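PDB 4LGV: glucose-6-phosphate 1-dehydrogenase from Mycobacterium avium, which catalyses the oxidation of glucose 6-phosphate to 6-phosphogluconolactone with NADP+ as electron acceptor, the entry step of the pentose phosphate pathway. Local coordinates for residues S221-I227 with E349-H355. Sequence-based numbering, arbitrary orientation.
Sequences SISEIHI and EVRMFLH
Phe353 drives the edge of its ring into the face of His226: CE1 stands 3.4 Å above the imidazole plane, over its centre, and the planes meet at 66°, a T-shaped pair. With chi1 at -69°, the imidazole of His226 lies beside its own backbone N, and NE2 donates to Glu224 OE1 at 2.8 Å, close to the ring plane; this bond helps fix the ring's rotation. Glu224 OE1 also accepts from His475 N, while the ring of His475 stacks on Phe353.

Ile225, Ile227, Val350 and Met352 occupy the other face of the sheet, lying side by side, with Ile225 CD1 3.9 Å from Met352 CE; helix 246-264 packs against this apolar patch.

The backbones set this order. His226 and Arg351 exchange two N-H···O bonds. Phe353 N donates to Glu224 O, but Phe353 O receives Ser223 N at 2.7 Å, so two residues oppose one. Past this point Ser223 CB lies over the face of the His355 ring, 3.3 Å above its plane and offset toward the rim, a CH-pi contact, and His355 N bonds to Ser221 O.

Two residues facing one define a classic beta bulge, here in an antiparallel pair joining strands 222-230 and 347-354 inside the large mixed sheet of the C-terminal domain characteristic of glucose-6-phosphate dehydrogenases.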
loop_
_atom_site.group_PDB
_atom_site.type_symbol
_atom_site.label_atom_id
_atom_site.label_comp_id
_atom_site.label_asym_id
_atom_site.label_seq_id
_atom_site.Cartn_x
_atom_site.Cartn_y
_atom_site.Cartn_z
ATOM N N SER A 221 7.421 -5.171 0.579
ATOM C CA SER A 221 8.050 -5.352 1.874
ATOM C C SER A 221 9.270 -6.250 1.799
ATOM O O SER A 221 10.180 -6.095 2.590
ATOM C CB SER A 221 7.026 -5.852 2.929
ATOM O OG SER A 221 6.046 -4.863 3.260
ATOM N N ILE A 222 9.244 -7.239 0.912
ATOM C CA ILE A 222 10.252 -8.312 0.901
ATOM C C ILE A 222 11.292 -7.968 -0.143
ATOM O O ILE A 222 10.940 -7.681 -1.288
ATOM C CB ILE A 222 9.651 -9.663 0.509
ATOM C CG1 ILE A 222 8.579 -10.147 1.488
ATOM C CG2 ILE A 222 10.713 -10.711 0.360
ATOM C CD1 ILE A 222 8.991 -10.142 2.921
ATOM N N SER A 223 12.565 -7.976 0.256
ATOM C CA SER A 223 13.660 -7.676 -0.701
ATOM C C SER A 223 14.309 -8.899 -1.305
ATOM O O SER A 223 14.764 -8.842 -2.427
ATOM C CB SER A 223 14.773 -6.826 -0.107
ATOM O OG SER A 223 15.421 -7.578 0.892
ATOM N N GLU A 224 14.269 -10.005 -0.610
ATOM C CA GLU A 224 15.023 -11.160 -1.006
ATOM C C GLU A 224 14.523 -12.400 -0.276
ATOM O O GLU A 224 14.122 -12.304 0.885
ATOM C CB GLU A 224 16.492 -10.911 -0.640
ATOM C CG GLU A 224 17.478 -11.946 -1.084
ATOM C CD GLU A 224 18.901 -11.374 -1.106
ATOM O OE1 GLU A 224 19.898 -12.138 -0.878
ATOM O OE2 GLU A 224 19.027 -10.167 -1.323
ATOM N N ILE A 225 14.662 -13.556 -0.913
ATOM C CA ILE A 225 14.296 -14.828 -0.314
ATOM C C ILE A 225 15.444 -15.827 -0.395
ATOM O O ILE A 225 16.065 -15.945 -1.443
ATOM C CB ILE A 225 13.067 -15.414 -1.034
ATOM C CG1 ILE A 225 11.878 -14.455 -0.893
ATOM C CG2 ILE A 225 12.696 -16.741 -0.418
ATOM C CD1 ILE A 225 10.624 -14.832 -1.600
ATOM N N HIS A 226 15.720 -16.539 0.706
ATOM C CA HIS A 226 16.718 -17.625 0.721
ATOM C C HIS A 226 16.046 -18.916 1.159
ATOM O O HIS A 226 15.372 -18.956 2.194
ATOM C CB HIS A 226 17.836 -17.395 1.702
ATOM C CG HIS A 226 18.759 -16.290 1.340
ATOM N ND1 HIS A 226 19.838 -15.950 2.125
ATOM C CD2 HIS A 226 18.734 -15.399 0.325
ATOM C CE1 HIS A 226 20.481 -14.933 1.574
ATOM N NE2 HIS A 226 19.816 -14.565 0.492
ATOM N N ILE A 227 16.199 -19.945 0.352
ATOM C CA ILE A 227 15.686 -21.261 0.677
ATOM C C ILE A 227 16.855 -22.206 0.936
ATOM O O ILE A 227 17.749 -22.344 0.098
ATOM C CB ILE A 227 14.836 -21.794 -0.471
ATOM C CG1 ILE A 227 13.570 -20.937 -0.561
ATOM C CG2 ILE A 227 14.511 -23.247 -0.227
ATOM C CD1 ILE A 227 12.637 -21.299 -1.709
ATOM N N GLU A 349 14.486 -24.442 5.416
ATOM C CA GLU A 349 14.084 -23.107 5.832
ATOM C C GLU A 349 13.806 -22.220 4.616
ATOM O O GLU A 349 14.444 -22.336 3.583
ATOM C CB GLU A 349 15.262 -22.502 6.643
ATOM C CG GLU A 349 15.235 -21.015 6.870
ATOM C CD GLU A 349 16.450 -20.490 7.595
ATOM O OE1 GLU A 349 17.376 -19.922 6.926
ATOM O OE2 GLU A 349 16.468 -20.606 8.828
ATOM N N VAL A 350 12.800 -21.373 4.756
ATOM C CA VAL A 350 12.522 -20.323 3.797
ATOM C C VAL A 350 12.694 -19.021 4.584
ATOM O O VAL A 350 11.973 -18.771 5.540
ATOM C CB VAL A 350 11.110 -20.407 3.237
ATOM C CG1 VAL A 350 10.848 -19.274 2.218
ATOM C CG2 VAL A 350 10.880 -21.735 2.551
ATOM N N ARG A 351 13.670 -18.210 4.190
ATOM C CA ARG A 351 13.998 -17.011 4.955
ATOM C C ARG A 351 13.706 -15.819 4.080
ATOM O O ARG A 351 14.282 -15.661 3.029
ATOM C CB ARG A 351 15.484 -17.008 5.362
ATOM C CG ARG A 351 15.924 -15.785 6.163
ATOM C CD ARG A 351 17.320 -15.976 6.680
ATOM N NE ARG A 351 17.359 -17.025 7.685
ATOM C CZ ARG A 351 17.335 -16.836 8.985
ATOM N NH1 ARG A 351 17.281 -15.618 9.465
ATOM N NH2 ARG A 351 17.351 -17.887 9.797
ATOM N N MET A 352 12.790 -14.970 4.523
ATOM C CA MET A 352 12.395 -13.816 3.732
ATOM C C MET A 352 12.917 -12.539 4.390
ATOM O O MET A 352 12.594 -12.273 5.548
ATOM C CB MET A 352 10.896 -13.803 3.613
ATOM C CG MET A 352 10.348 -15.081 3.016
ATOM S SD MET A 352 8.567 -15.066 3.148
ATOM C CE MET A 352 8.336 -14.370 1.544
ATOM N N PHE A 353 13.761 -11.792 3.666
ATOM C CA PHE A 353 14.345 -10.561 4.153
ATOM C C PHE A 353 13.457 -9.409 3.800
ATOM O O PHE A 353 13.066 -9.267 2.606
ATOM C CB PHE A 353 15.696 -10.304 3.479
ATOM C CG PHE A 353 16.765 -11.291 3.855
ATOM C CD1 PHE A 353 16.902 -12.465 3.163
ATOM C CD2 PHE A 353 17.595 -11.056 4.915
ATOM C CE1 PHE A 353 17.910 -13.374 3.470
ATOM C CE2 PHE A 353 18.592 -11.958 5.263
ATOM C CZ PHE A 353 18.754 -13.127 4.535
ATOM N N LEU A 354 13.121 -8.562 4.771
ATOM C CA LEU A 354 12.369 -7.328 4.437
ATOM C C LEU A 354 13.293 -6.224 4.030
ATOM O O LEU A 354 14.432 -6.253 4.411
ATOM C CB LEU A 354 11.556 -6.836 5.595
ATOM C CG LEU A 354 10.221 -7.564 5.783
ATOM C CD1 LEU A 354 10.408 -8.937 6.404
ATOM C CD2 LEU A 354 9.319 -6.743 6.665
ATOM N N HIS A 355 12.825 -5.252 3.240
ATOM C CA HIS A 355 13.578 -4.016 3.078
ATOM C C HIS A 355 13.707 -3.346 4.431
ATOM O O HIS A 355 12.812 -3.475 5.331
ATOM C CB HIS A 355 12.854 -2.990 2.150
ATOM C CG HIS A 355 12.570 -3.505 0.787
ATOM N ND1 HIS A 355 13.547 -3.588 -0.181
ATOM C CD2 HIS A 355 11.437 -3.986 0.222
ATOM C CE1 HIS A 355 13.038 -4.095 -1.287
ATOM N NE2 HIS A 355 11.760 -4.355 -1.066
HETATM O O HOH W 1 11.687 -6.035 -3.530
HETATM O O HOH W 2 16.670 -6.007 2.995
HETATM O O HOH W 3 17.464 -19.982 4.124
#